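Local atomic coordinates of PhnB-like domain-containing protein (Pseudomonas aeruginosa, PDB entry 1U69), a protein that is of unknown function but belongs to the PhnB-like branch of the glyoxalase superfamily and has been proposed as a potential drug-resistance protein. Residues A[10-15]-A[64-69]; A[37-42]-A[50-55]; A[79-84]-A[119-124]; A[85-90]-A[147-152]. All blocks are in the same frame, centred on the assembly; numbering follows the deposited sequence.

Interaction 1 (A[10-15]-A[64-69]); sequences CLWYDS and LGLNGG
Trp12 and Leu66 project side by side from adjacent parallel strands, 10-13 and 64-67, and with Cys10 they bury more surface here than any other residue. The Leu66 CD2 methyl meets the benzo part of the indole obliquely, 4.0 Å from Trp12 CE3, while Cys10 SG lies 4.0 Å from Leu66 CB on the same face of the sheet. CG of Trp12 is anti to the backbone N (chi1 -163°), which carries the indole alongside Leu66 and on to the loop after the second strand. There the main chain of Gly68 and Gly69 meets it at one face and one edge: Gly68 CA sits over the ring near the rim, 3.5 Å from Trp12 CZ2, and Trp12 NE1 donates to Gly69 O at 2.8 Å. That carbonyl oxygen lies in the indole plane, although the N-H reaches it at a bent 143°. Tyr13 O also holds the turn, accepting from Gly68 N at 3.0 Å and more weakly from Gly69 N. Regular parallel bonding comes before it, Leu11 N to Leu64 O, Leu66 N to Leu11 O and Tyr13 N to Leu66 O. On the opposite face Tyr13 CE2, at the phenol edge, lies 3.8 Å from Gly65 CA. Asn67 OD1 accepts from Ala17 N. This is the parallel pair of the first four-stranded sheet, and Cys10 and Leu11 pair antiparallel with a strand of the second subunit. Without a side chain, Gly68 makes room for the indole, which helps, together with the bonds to Tyr13 O, to set where the chain leaves the sheet.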
loop_
_atom_site.group_PDB
_atom_site.type_symbol
_atom_site.label_atom_id
_atom_site.label_comp_id
_atom_site.label_asym_id
_atom_site.label_seq_id
_atom_site.Cartn_x
_atom_site.Cartn_y
_atom_site.Cartn_z
ATOM N N CYS A 10 -10.804 -12.918 -0.286
ATOM C CA CYS A 10 -11.172 -14.324 -0.494
ATOM C C CYS A 10 -11.976 -14.468 -1.780
ATOM O O CYS A 10 -13.012 -13.843 -1.932
ATOM C CB CYS A 10 -11.982 -14.842 0.696
ATOM S SG CYS A 10 -12.335 -16.602 0.639
ATOM N N LEU A 11 -11.471 -15.274 -2.710
ATOM C CA LEU A 11 -12.096 -15.458 -4.010
ATOM C C LEU A 11 -12.517 -16.909 -4.146
ATOM O O LEU A 11 -11.739 -17.809 -3.837
ATOM C CB LEU A 11 -11.117 -15.091 -5.115
ATOM C CG LEU A 11 -10.748 -13.602 -5.124
ATOM C CD1 LEU A 11 -9.542 -13.389 -6.007
ATOM C CD2 LEU A 11 -11.935 -12.770 -5.575
ATOM N N TRP A 12 -13.748 -17.112 -4.614
ATOM C CA TRP A 12 -14.381 -18.430 -4.712
ATOM C C TRP A 12 -14.011 -19.084 -6.036
ATOM O O TRP A 12 -14.092 -18.452 -7.091
ATOM C CB TRP A 12 -15.903 -18.261 -4.621
ATOM C CG TRP A 12 -16.705 -19.488 -4.321
ATOM C CD1 TRP A 12 -16.981 -20.519 -5.167
ATOM C CD2 TRP A 12 -17.375 -19.779 -3.098
ATOM N NE1 TRP A 12 -17.776 -21.442 -4.535
ATOM C CE2 TRP A 12 -18.036 -21.016 -3.263
ATOM C CE3 TRP A 12 -17.489 -19.124 -1.874
ATOM C CZ2 TRP A 12 -18.780 -21.610 -2.248
ATOM C CZ3 TRP A 12 -18.231 -19.719 -0.860
ATOM C CH2 TRP A 12 -18.860 -20.951 -1.053
ATOM N N TYR A 13 -13.606 -20.347 -5.973
ATOM C CA TYR A 13 -13.321 -21.156 -7.160
ATOM C C TYR A 13 -14.060 -22.486 -7.072
ATOM O O TYR A 13 -14.412 -22.940 -5.986
ATOM C CB TYR A 13 -11.812 -21.427 -7.301
ATOM C CG TYR A 13 -11.006 -20.177 -7.525
ATOM C CD1 TYR A 13 -10.774 -19.694 -8.808
ATOM C CD2 TYR A 13 -10.483 -19.465 -6.442
ATOM C CE1 TYR A 13 -10.070 -18.524 -9.012
ATOM C CE2 TYR A 13 -9.770 -18.306 -6.637
ATOM C CZ TYR A 13 -9.567 -17.835 -7.913
ATOM O OH TYR A 13 -8.877 -16.654 -8.068
ATOM N N ASP A 14 -14.302 -23.082 -8.236
ATOM C CA ASP A 14 -14.826 -24.433 -8.369
ATOM C C ASP A 14 -13.637 -25.376 -8.598
ATOM O O ASP A 14 -13.229 -25.628 -9.740
ATOM C CB ASP A 14 -15.780 -24.476 -9.565
ATOM C CG ASP A 14 -16.474 -25.805 -9.724
ATOM O OD1 ASP A 14 -16.375 -26.651 -8.826
ATOM O OD2 ASP A 14 -17.153 -26.062 -10.736
ATOM N N SER A 15 -13.071 -25.871 -7.511
ATOM C CA SER A 15 -11.928 -26.777 -7.552
ATOM C C SER A 15 -10.725 -26.293 -8.378
ATOM O O SER A 15 -10.042 -27.117 -8.976
ATOM C CB SER A 15 -12.373 -28.125 -8.126
ATOM O OG SER A 15 -12.331 -28.062 -9.546
ATOM N N LEU A 64 -6.864 -15.226 -0.629
ATOM C CA LEU A 64 -7.153 -16.623 -0.335
ATOM C C LEU A 64 -8.069 -17.122 -1.451
ATOM O O LEU A 64 -9.091 -16.496 -1.728
ATOM C CB LEU A 64 -7.868 -16.732 1.021
ATOM C CG LEU A 64 -8.038 -18.127 1.630
ATOM C CD1 LEU A 64 -6.697 -18.623 2.165
ATOM C CD2 LEU A 64 -9.098 -18.105 2.731
ATOM N N GLY A 65 -7.680 -18.218 -2.105
ATOM C CA GLY A 65 -8.534 -18.895 -3.074
ATOM C C GLY A 65 -9.240 -20.035 -2.357
ATOM O O GLY A 65 -8.582 -20.885 -1.749
ATOM N N LEU A 66 -10.567 -20.058 -2.428
ATOM C CA LEU A 66 -11.375 -21.038 -1.710
ATOM C C LEU A 66 -12.050 -21.961 -2.695
ATOM O O LEU A 66 -12.815 -21.506 -3.534
ATOM C CB LEU A 66 -12.442 -20.308 -0.889
ATOM C CG LEU A 66 -13.517 -21.130 -0.168
ATOM C CD1 LEU A 66 -12.947 -22.107 0.841
ATOM C CD2 LEU A 66 -14.458 -20.158 0.553
ATOM N N ASN A 67 -11.774 -23.260 -2.582
ATOM C CA ASN A 67 -12.474 -24.260 -3.384
ATOM C C ASN A 67 -13.834 -24.591 -2.779
ATOM O O ASN A 67 -13.975 -25.510 -1.978
ATOM C CB ASN A 67 -11.613 -25.513 -3.551
ATOM C CG ASN A 67 -10.470 -25.294 -4.529
ATOM O OD1 ASN A 67 -10.610 -24.518 -5.478
ATOM N ND2 ASN A 67 -9.337 -25.965 -4.304
ATOM N N GLY A 68 -14.843 -23.844 -3.202
ATOM C CA GLY A 68 -16.183 -23.985 -2.669
ATOM C C GLY A 68 -17.172 -24.597 -3.619
ATOM O O GLY A 68 -18.348 -24.686 -3.277
ATOM N N GLY A 69 -16.737 -25.028 -4.801
ATOM C CA GLY A 69 -17.640 -25.632 -5.761
ATOM C C GLY A 69 -18.352 -24.599 -6.611
ATOM O O GLY A 69 -18.039 -23.414 -6.565
#

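Interaction 2 (A[37-42]-A[50-55]); sequences HRAPGD and DVLTVE
His37 and Glu55 join the antiparallel strands 31-38 and 51-58 through their side chains as well as through the sheet. The imidazole NE2 donates to Glu55 OE2 at 2.5 Å, a short and nearly straight bond (172°). It uses the anti lone pair of the carboxylate oxygen, which lies in the ring plane, and ring and carboxylate are nearly coplanar, 23° apart. With CG anti to the carbonyl carbon (chi1 -61°), His37 lays its ring edge along strand 51-58, where CD2 passes Thr53 OG1 at 3.3 Å.

Backbone bonds continue the pairing. His37 N gives its hydrogen to Thr53 O, and His37 O accepts two: from Leu52 N at 2.8 Å and from Thr53 N at 3.2 Å, both in the carbonyl plane. Leu52 and Thr53 thus both face a single residue, which is the definition of a classic beta bulge, and the register slips by one before Arg38 pairs with Val51. Past the bulge Ala39 N donates to Asp50 O at 2.8 Å. Ala39 and Pro40 pack on the Leu52 side chain, with Ala39 CB 4.1 Å from Leu52 CB. The Arg38 guanidinium lays one face over Val51 CG2 and finds its polar partner in Gly49 O, while Asp50 OD2 accepts from Lys47 N. Phe141 of a second subunit packs on Pro40 and Leu52.

Two bonds to one carbonyl keep both donors of the bulge satisfied, and the short in-plane bond to Glu55 fixes the rotation of the imidazole and ties the strands by side chains as well as backbone.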
loop_
_atom_site.group_PDB
_atom_site.type_symbol
_atom_site.label_atom_id
_atom_site.label_comp_id
_atom_site.label_asym_id
_atom_site.label_seq_id
_atom_site.Cartn_x
_atom_site.Cartn_y
_atom_site.Cartn_z
ATOM N N HIS A 37 -3.644 -25.351 1.741
ATOM C CA HIS A 37 -4.301 -25.909 2.919
ATOM C C HIS A 37 -5.295 -26.954 2.471
ATOM O O HIS A 37 -6.229 -26.665 1.725
ATOM C CB HIS A 37 -5.028 -24.827 3.703
ATOM C CG HIS A 37 -4.121 -23.753 4.213
ATOM N ND1 HIS A 37 -3.084 -24.017 5.081
ATOM C CD2 HIS A 37 -4.075 -22.424 3.963
ATOM C CE1 HIS A 37 -2.441 -22.896 5.349
ATOM N NE2 HIS A 37 -3.022 -21.912 4.684
ATOM N N ARG A 38 -5.110 -28.177 2.945
ATOM C CA ARG A 38 -5.965 -29.265 2.521
ATOM C C ARG A 38 -7.134 -29.442 3.477
ATOM O O ARG A 38 -7.054 -29.061 4.642
ATOM C CB ARG A 38 -5.147 -30.550 2.345
ATOM C CG ARG A 38 -4.389 -30.507 1.022
ATOM C CD ARG A 38 -3.263 -31.488 0.859
ATOM N NE ARG A 38 -2.467 -31.138 -0.319
ATOM C CZ ARG A 38 -2.830 -31.349 -1.591
ATOM N NH1 ARG A 38 -3.985 -31.937 -1.896
ATOM N NH2 ARG A 38 -2.021 -30.978 -2.577
ATOM N N ALA A 39 -8.238 -29.973 2.954
ATOM C CA ALA A 39 -9.472 -30.137 3.716
ATOM C C ALA A 39 -9.263 -31.219 4.770
ATOM O O ALA A 39 -8.835 -32.321 4.428
ATOM C CB ALA A 39 -10.597 -30.521 2.800
ATOM N N PRO A 40 -9.531 -30.918 6.041
ATOM C CA PRO A 40 -9.341 -31.926 7.094
ATOM C C PRO A 40 -10.453 -32.964 7.131
ATOM O O PRO A 40 -10.277 -33.991 7.777
ATOM C CB PRO A 40 -9.294 -31.101 8.388
ATOM C CG PRO A 40 -9.944 -29.807 8.082
ATOM C CD PRO A 40 -9.953 -29.616 6.587
ATOM N N GLY A 41 -11.564 -32.701 6.454
ATOM C CA GLY A 41 -12.615 -33.686 6.291
ATOM C C GLY A 41 -13.394 -33.483 5.015
ATOM O O GLY A 41 -13.202 -32.490 4.299
ATOM N N ASP A 42 -14.289 -34.419 4.731
ATOM C CA ASP A 42 -15.187 -34.297 3.602
ATOM C C ASP A 42 -16.080 -33.082 3.814
ATOM O O ASP A 42 -16.403 -32.714 4.948
ATOM C CB ASP A 42 -16.065 -35.541 3.465
ATOM C CG ASP A 42 -15.288 -36.789 3.063
ATOM O OD1 ASP A 42 -14.173 -36.691 2.500
ATOM O OD2 ASP A 42 -15.729 -37.938 3.280
ATOM N N ASP A 50 -8.274 -32.932 -0.250
ATOM C CA ASP A 50 -8.335 -32.058 -1.426
ATOM C C ASP A 50 -7.872 -30.670 -1.014
ATOM O O ASP A 50 -7.867 -30.349 0.168
ATOM C CB ASP A 50 -9.764 -31.989 -1.988
ATOM C CG ASP A 50 -10.162 -33.235 -2.767
ATOM O OD1 ASP A 50 -9.316 -34.110 -3.040
ATOM O OD2 ASP A 50 -11.313 -33.414 -3.160
ATOM N N VAL A 51 -7.479 -29.852 -1.981
ATOM C CA VAL A 51 -7.118 -28.462 -1.705
ATOM C C VAL A 51 -8.381 -27.698 -1.281
ATOM O O VAL A 51 -9.381 -27.669 -2.010
ATOM C CB VAL A 51 -6.471 -27.779 -2.930
ATOM C CG1 VAL A 51 -6.259 -26.271 -2.671
ATOM C CG2 VAL A 51 -5.149 -28.456 -3.304
ATOM N N LEU A 52 -8.346 -27.125 -0.083
ATOM C CA LEU A 52 -9.474 -26.355 0.433
ATOM C C LEU A 52 -9.246 -24.860 0.201
ATOM O O LEU A 52 -10.096 -24.180 -0.383
ATOM C CB LEU A 52 -9.697 -26.655 1.917
ATOM C CG LEU A 52 -10.808 -25.893 2.635
ATOM C CD1 LEU A 52 -12.137 -26.194 1.992
ATOM C CD2 LEU A 52 -10.834 -26.242 4.110
ATOM N N THR A 53 -8.114 -24.345 0.673
ATOM C CA THR A 53 -7.724 -22.965 0.365
ATOM C C THR A 53 -6.275 -22.861 -0.074
ATOM O O THR A 53 -5.438 -23.719 0.225
ATOM C CB THR A 53 -7.928 -22.007 1.551
ATOM O OG1 THR A 53 -7.130 -22.424 2.677
ATOM C CG2 THR A 53 -9.372 -21.981 2.028
ATOM N N VAL A 54 -5.985 -21.753 -0.742
ATOM C CA VAL A 54 -4.630 -21.421 -1.170
ATOM C C VAL A 54 -4.381 -19.957 -0.813
ATOM O O VAL A 54 -5.128 -19.076 -1.246
ATOM C CB VAL A 54 -4.463 -21.591 -2.686
ATOM C CG1 VAL A 54 -3.045 -21.240 -3.090
ATOM C CG2 VAL A 54 -4.839 -23.020 -3.147
ATOM N N GLU A 55 -3.356 -19.706 -0.012
ATOM C CA GLU A 55 -2.934 -18.336 0.269
ATOM C C GLU A 55 -2.030 -17.876 -0.857
ATOM O O GLU A 55 -1.137 -18.597 -1.275
ATOM C CB GLU A 55 -2.201 -18.237 1.606
ATOM C CG GLU A 55 -3.007 -18.630 2.835
ATOM C CD GLU A 55 -2.165 -18.559 4.100
ATOM O OE1 GLU A 55 -1.476 -17.536 4.305
ATOM O OE2 GLU A 55 -2.156 -19.522 4.868
#

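Interaction 3 (A[79-84]-A[119-124]); sequences SFQVAT and QITPRV
Thr84 and Ile120 meet methyl to methyl on the buried face of two parallel strands, 79-84 and 119-122: Thr84 CG2 lies 3.7 Å from Ile120 CG2, the side chains crossing at about a right angle. Ile120 CD1 also lies 4.2 Å from Val82 CB, and helix 87-99 covers this layer, with Leu93 on Val82 and Ile97 on Ile120. Thr84 OG1 takes the position between backbone N and carbonyl carbon (chi1 53°), which sets it against Pro122 CA at 3.3 Å and lets it bond to Thr90 OG1 of that helix. The backbone ladder is close and straight at its start, where Gln119 N bonds to Phe80 O, Val82 N to Gln119 O and Thr121 N to Val82 O. Further on, Thr84 N approaches Thr121 O from well above the carbonyl plane, at a longer 3.2 Å.

The other face is more polar, with Gln81 and Ala83 partly exposed beside buried Gln119 and Thr121. Gln81 CG touches Thr121 OG1 at 3.5 Å, and Ala83 CB is centred over one face of the Arg123 guanidinium, 3.7 Å from its CZ. Arg123 forms salt bridges with Asp85 and with Asp30 of a third subunit. Thr84 O accepts from Arg123 N at 2.9 Å and from a water bound to Val124 N, which joins the strand end to the start of the helix, whose N-cap is Pro122. The second subunit adds an antiparallel strand beside Ser79-Val82. First and last strands side by side and parallel, in the order 1-4-3-2, with helix 87-99 across them, match the βαβββ unit of the glyoxalase superfamily.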
loop_
_atom_site.group_PDB
_atom_site.type_symbol
_atom_site.label_atom_id
_atom_site.label_comp_id
_atom_site.label_asym_id
_atom_site.label_seq_id
_atom_site.Cartn_x
_atom_site.Cartn_y
_atom_site.Cartn_z
ATOM N N SER A 79 -13.772 -6.243 -8.719
ATOM C CA SER A 79 -12.669 -6.357 -9.659
ATOM C C SER A 79 -11.352 -5.905 -9.017
ATOM O O SER A 79 -11.344 -5.131 -8.062
ATOM C CB SER A 79 -12.916 -5.527 -10.931
ATOM O OG SER A 79 -13.135 -4.162 -10.622
ATOM N N PHE A 80 -10.251 -6.416 -9.549
ATOM C CA PHE A 80 -8.906 -5.903 -9.243
ATOM C C PHE A 80 -8.628 -4.824 -10.282
ATOM O O PHE A 80 -8.788 -5.075 -11.454
ATOM C CB PHE A 80 -7.841 -6.984 -9.413
ATOM C CG PHE A 80 -7.813 -8.031 -8.340
ATOM C CD1 PHE A 80 -7.383 -7.722 -7.054
ATOM C CD2 PHE A 80 -8.109 -9.354 -8.642
ATOM C CE1 PHE A 80 -7.311 -8.710 -6.079
ATOM C CE2 PHE A 80 -8.033 -10.345 -7.668
ATOM C CZ PHE A 80 -7.637 -10.026 -6.399
ATOM N N GLN A 81 -8.217 -3.638 -9.861
ATOM C CA GLN A 81 -7.753 -2.620 -10.791
ATOM C C GLN A 81 -6.235 -2.492 -10.693
ATOM O O GLN A 81 -5.690 -2.117 -9.683
ATOM C CB GLN A 81 -8.412 -1.270 -10.528
ATOM C CG GLN A 81 -8.015 -0.216 -11.540
ATOM C CD GLN A 81 -8.734 1.092 -11.323
ATOM O OE1 GLN A 81 -9.844 1.302 -11.837
ATOM N NE2 GLN A 81 -8.115 1.978 -10.591
ATOM N N VAL A 82 -5.561 -2.839 -11.785
ATOM C CA VAL A 82 -4.116 -2.905 -11.849
ATOM C C VAL A 82 -3.627 -1.687 -12.610
ATOM O O VAL A 82 -4.020 -1.456 -13.747
ATOM C CB VAL A 82 -3.643 -4.192 -12.573
ATOM C CG1 VAL A 82 -2.125 -4.204 -12.684
ATOM C CG2 VAL A 82 -4.165 -5.447 -11.856
ATOM N N ALA A 83 -2.787 -0.901 -11.957
ATOM C CA ALA A 83 -2.250 0.328 -12.531
ATOM C C ALA A 83 -1.038 -0.008 -13.380
ATOM O O ALA A 83 -0.125 -0.675 -12.907
ATOM C CB ALA A 83 -1.869 1.285 -11.442
ATOM N N THR A 84 -1.020 0.449 -14.631
ATOM C CA THR A 84 0.141 0.169 -15.502
ATOM C C THR A 84 0.862 1.468 -15.889
ATOM O O THR A 84 0.260 2.535 -15.991
ATOM C CB THR A 84 -0.262 -0.644 -16.751
ATOM O OG1 THR A 84 -1.337 -0.002 -17.449
ATOM C CG2 THR A 84 -0.831 -1.995 -16.366
ATOM N N GLN A 119 -9.241 -5.060 -14.177
ATOM C CA GLN A 119 -9.099 -3.838 -14.959
ATOM C C GLN A 119 -7.605 -3.584 -15.138
ATOM O O GLN A 119 -6.863 -3.536 -14.165
ATOM C CB GLN A 119 -9.718 -2.643 -14.244
ATOM C CG GLN A 119 -11.217 -2.723 -14.028
ATOM C CD GLN A 119 -11.688 -1.547 -13.207
ATOM O OE1 GLN A 119 -11.499 -0.403 -13.625
ATOM N NE2 GLN A 119 -12.271 -1.807 -12.031
ATOM N N ILE A 120 -7.156 -3.464 -16.386
ATOM C CA ILE A 120 -5.786 -3.124 -16.684
ATOM C C ILE A 120 -5.824 -1.660 -17.100
ATOM O O ILE A 120 -6.219 -1.329 -18.216
ATOM C CB ILE A 120 -5.195 -4.031 -17.792
ATOM C CG1 ILE A 120 -5.422 -5.527 -17.469
ATOM C CG2 ILE A 120 -3.726 -3.701 -17.992
ATOM C CD1 ILE A 120 -4.938 -5.987 -16.141
ATOM N N THR A 121 -5.488 -0.802 -16.141
ATOM C CA THR A 121 -5.800 0.627 -16.182
ATOM C C THR A 121 -4.529 1.468 -16.120
ATOM O O THR A 121 -3.944 1.639 -15.059
ATOM C CB THR A 121 -6.703 0.988 -14.987
ATOM O OG1 THR A 121 -7.864 0.152 -14.990
ATOM C CG2 THR A 121 -7.244 2.415 -15.094
ATOM N N PRO A 122 -4.091 1.999 -17.251
ATOM C CA PRO A 122 -2.911 2.870 -17.243
ATOM C C PRO A 122 -3.055 4.020 -16.243
ATOM O O PRO A 122 -4.121 4.619 -16.162
ATOM C CB PRO A 122 -2.864 3.377 -18.683
ATOM C CG PRO A 122 -3.492 2.297 -19.459
ATOM C CD PRO A 122 -4.626 1.801 -18.607
ATOM N N ARG A 123 -2.011 4.312 -15.463
ATOM C CA ARG A 123 -2.076 5.438 -14.534
ATOM C C ARG A 123 -2.429 6.745 -15.271
ATOM O O ARG A 123 -3.076 7.622 -14.708
ATOM C CB ARG A 123 -0.753 5.604 -13.779
ATOM C CG ARG A 123 -0.572 4.617 -12.644
ATOM C CD ARG A 123 0.340 5.120 -11.495
ATOM N NE ARG A 123 0.507 4.119 -10.431
ATOM C CZ ARG A 123 1.258 3.034 -10.546
ATOM N NH1 ARG A 123 1.914 2.790 -11.674
ATOM N NH2 ARG A 123 1.350 2.173 -9.547
ATOM N N VAL A 124 -1.992 6.850 -16.520
ATOM C CA VAL A 124 -2.310 7.998 -17.387
ATOM C C VAL A 124 -3.832 8.228 -17.485
ATOM O O VAL A 124 -4.312 9.371 -17.438
ATOM C CB VAL A 124 -1.690 7.800 -18.813
ATOM C CG1 VAL A 124 -2.260 8.811 -19.826
ATOM C CG2 VAL A 124 -0.180 7.894 -18.761
HETATM O O HOH W 1 0.186 4.910 -17.849
#

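Interaction 4 (A[85-90]-A[147-152]); sequences DDQAET and MGRIDI
Gln87 docks its side-chain amide on the backbone of Ile150 and Ile152 by a pair of hydrogen bonds. Ile152 N donates to Gln87 OE1 at 2.9 Å and Gln87 NE2 donates to Ile150 O at 3.0 Å, both nearly straight (172° and 170°) and both in the plane of the accepting carbonyl. The bend at chi2 (64°) turns the amide to the loop. Bonding at both ends fixes the rotation of the amide; NE2 gives a further bond to Asp91 OD1, which also salt-bridges Arg149.

Van der Waals contacts flank the amide. Ile152 CD1 presses on the backbone at Asp86 C, 3.5 Å away, and lies 3.9 Å from Thr90 OG1, while Thr90 CG2 reaches Ile150 O at 3.7 Å.

Capping involves both segments. Asp86 OD1 accepts from Glu89 N at 2.9 Å as the N-cap of helix 87-99, and the Asp151 side chain caps a backbone N just past its segment. Separately, Asp86 O accepts the helical bond from Thr90 N and a side-chain bond from Thr90 OG1.

The contact therefore brings the first turn of helix 87-99 against the loop leading from helix 134-144 into helix 152-159, with Pro122 at the end of strand 117-122 touching Thr90, Ile150 and Ile152.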
loop_
_atom_site.group_PDB
_atom_site.type_symbol
_atom_site.label_atom_id
_atom_site.label_comp_id
_atom_site.label_asym_id
_atom_site.label_seq_id
_atom_site.Cartn_x
_atom_site.Cartn_y
_atom_site.Cartn_z
ATOM N N ASP A 85 2.177 1.394 -16.104
ATOM C CA ASP A 85 2.945 2.606 -16.409
ATOM C C ASP A 85 3.229 2.830 -17.894
ATOM O O ASP A 85 3.634 3.923 -18.268
ATOM C CB ASP A 85 4.281 2.611 -15.667
ATOM C CG ASP A 85 4.209 3.307 -14.324
ATOM O OD1 ASP A 85 3.192 3.989 -14.019
ATOM O OD2 ASP A 85 5.153 3.217 -13.515
ATOM N N ASP A 86 3.029 1.814 -18.725
ATOM C CA ASP A 86 3.213 1.984 -20.168
ATOM C C ASP A 86 2.392 0.998 -20.997
ATOM O O ASP A 86 1.716 0.125 -20.451
ATOM C CB ASP A 86 4.708 1.908 -20.531
ATOM C CG ASP A 86 5.373 0.598 -20.122
ATOM O OD1 ASP A 86 4.724 -0.464 -20.039
ATOM O OD2 ASP A 86 6.593 0.533 -19.889
ATOM N N GLN A 87 2.471 1.127 -22.322
ATOM C CA GLN A 87 1.646 0.327 -23.215
ATOM C C GLN A 87 2.095 -1.117 -23.200
ATOM O O GLN A 87 1.268 -2.015 -23.324
ATOM C CB GLN A 87 1.675 0.881 -24.645
ATOM C CG GLN A 87 0.589 0.333 -25.551
ATOM C CD GLN A 87 -0.790 0.721 -25.082
ATOM O OE1 GLN A 87 -1.091 1.903 -24.970
ATOM N NE2 GLN A 87 -1.625 -0.273 -24.779
ATOM N N ALA A 88 3.407 -1.341 -23.067
ATOM C CA ALA A 88 3.952 -2.684 -23.058
ATOM C C ALA A 88 3.365 -3.519 -21.922
ATOM O O ALA A 88 2.952 -4.653 -22.140
ATOM C CB ALA A 88 5.479 -2.642 -22.959
ATOM N N GLU A 89 3.343 -2.970 -20.711
ATOM C CA GLU A 89 2.808 -3.702 -19.563
ATOM C C GLU A 89 1.289 -3.850 -19.700
ATOM O O GLU A 89 0.733 -4.894 -19.374
ATOM C CB GLU A 89 3.152 -3.009 -18.236
ATOM C CG GLU A 89 2.483 -3.683 -17.039
ATOM C CD GLU A 89 2.895 -3.110 -15.695
ATOM O OE1 GLU A 89 2.986 -1.873 -15.573
ATOM O OE2 GLU A 89 3.119 -3.909 -14.768
ATOM N N THR A 90 0.636 -2.796 -20.186
ATOM C CA THR A 90 -0.807 -2.818 -20.447
ATOM C C THR A 90 -1.153 -3.978 -21.356
ATOM O O THR A 90 -1.994 -4.789 -21.028
ATOM C CB THR A 90 -1.269 -1.467 -21.044
ATOM O OG1 THR A 90 -0.932 -0.402 -20.140
ATOM C CG2 THR A 90 -2.794 -1.391 -21.181
HETATM N N MSE A 147 -12.890 2.044 -26.220
HETATM C CA MSE A 147 -11.800 1.070 -26.119
HETATM C C MSE A 147 -12.177 -0.195 -25.365
HETATM O O MSE A 147 -13.034 -0.158 -24.496
HETATM C CB MSE A 147 -10.629 1.710 -25.368
HETATM C CG MSE A 147 -10.072 2.936 -26.060
HETATM SE SE MSE A 147 -8.778 3.837 -24.943
HETATM C CE MSE A 147 -8.381 5.341 -26.137
ATOM N N GLY A 148 -11.529 -1.309 -25.703
ATOM C CA GLY A 148 -11.440 -2.455 -24.806
ATOM C C GLY A 148 -10.138 -2.341 -24.030
ATOM O O GLY A 148 -10.073 -1.704 -22.979
ATOM N N ARG A 149 -9.082 -2.940 -24.570
ATOM C CA ARG A 149 -7.725 -2.686 -24.099
ATOM C C ARG A 149 -7.427 -1.194 -24.259
ATOM O O ARG A 149 -7.741 -0.604 -25.298
ATOM C CB ARG A 149 -6.736 -3.524 -24.921
ATOM C CG ARG A 149 -5.300 -3.510 -24.461
ATOM C CD ARG A 149 -4.375 -4.337 -25.341
ATOM N NE ARG A 149 -4.686 -4.150 -26.752
ATOM C CZ ARG A 149 -4.252 -3.141 -27.508
ATOM N NH1 ARG A 149 -3.439 -2.208 -27.020
ATOM N NH2 ARG A 149 -4.625 -3.074 -28.785
ATOM N N ILE A 150 -6.818 -0.581 -23.249
ATOM C CA ILE A 150 -6.586 0.865 -23.267
ATOM C C ILE A 150 -5.370 1.202 -24.107
ATOM O O ILE A 150 -4.293 0.657 -23.864
ATOM C CB ILE A 150 -6.380 1.426 -21.851
ATOM C CG1 ILE A 150 -7.624 1.198 -20.976
ATOM C CG2 ILE A 150 -6.030 2.924 -21.903
ATOM C CD1 ILE A 150 -8.914 1.795 -21.522
ATOM N N ASP A 151 -5.552 2.108 -25.073
ATOM C CA ASP A 151 -4.436 2.686 -25.826
ATOM C C ASP A 151 -4.081 4.042 -25.233
ATOM O O ASP A 151 -4.838 5.006 -25.335
ATOM C CB ASP A 151 -4.767 2.831 -27.305
ATOM C CG ASP A 151 -3.591 3.357 -28.098
ATOM O OD1 ASP A 151 -2.681 2.556 -28.414
ATOM O OD2 ASP A 151 -3.464 4.566 -28.379
ATOM N N ILE A 152 -2.930 4.089 -24.579
ATOM C CA ILE A 152 -2.513 5.242 -23.788
ATOM C C ILE A 152 -2.329 6.513 -24.624
ATOM O O ILE A 152 -2.716 7.600 -24.203
ATOM C CB ILE A 152 -1.216 4.914 -23.017
ATOM C CG1 ILE A 152 -1.498 3.851 -21.943
ATOM C CG2 ILE A 152 -0.638 6.179 -22.365
ATOM C CD1 ILE A 152 -0.267 3.215 -21.317
#

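How the interactions relate
From the N terminus, interaction 1 pairs strand 7-13 with strand 61-67 and closes a loop in which interaction 2 is nested. The two share one sheet, where strands 51-58 and 61-67 are neighbours joined by Gly65 N to Val54 O and Asn67 ND2 to Val51 O. The chain then passes to a second four-stranded sheet. Interaction 3 opens on strand 78-84, and Leu11 packing on Phe80 links it to interaction 1. Before 119-124 closes that loop, 85-90 begins interaction 4, so the two cross; they touch, with centres about 9 Å apart. Segment 147-152 ties the loop before the last helix to the start of helix 87-99, which packs on the second sheet. Interactions 2 and 4 lie about 38 Å apart between centres.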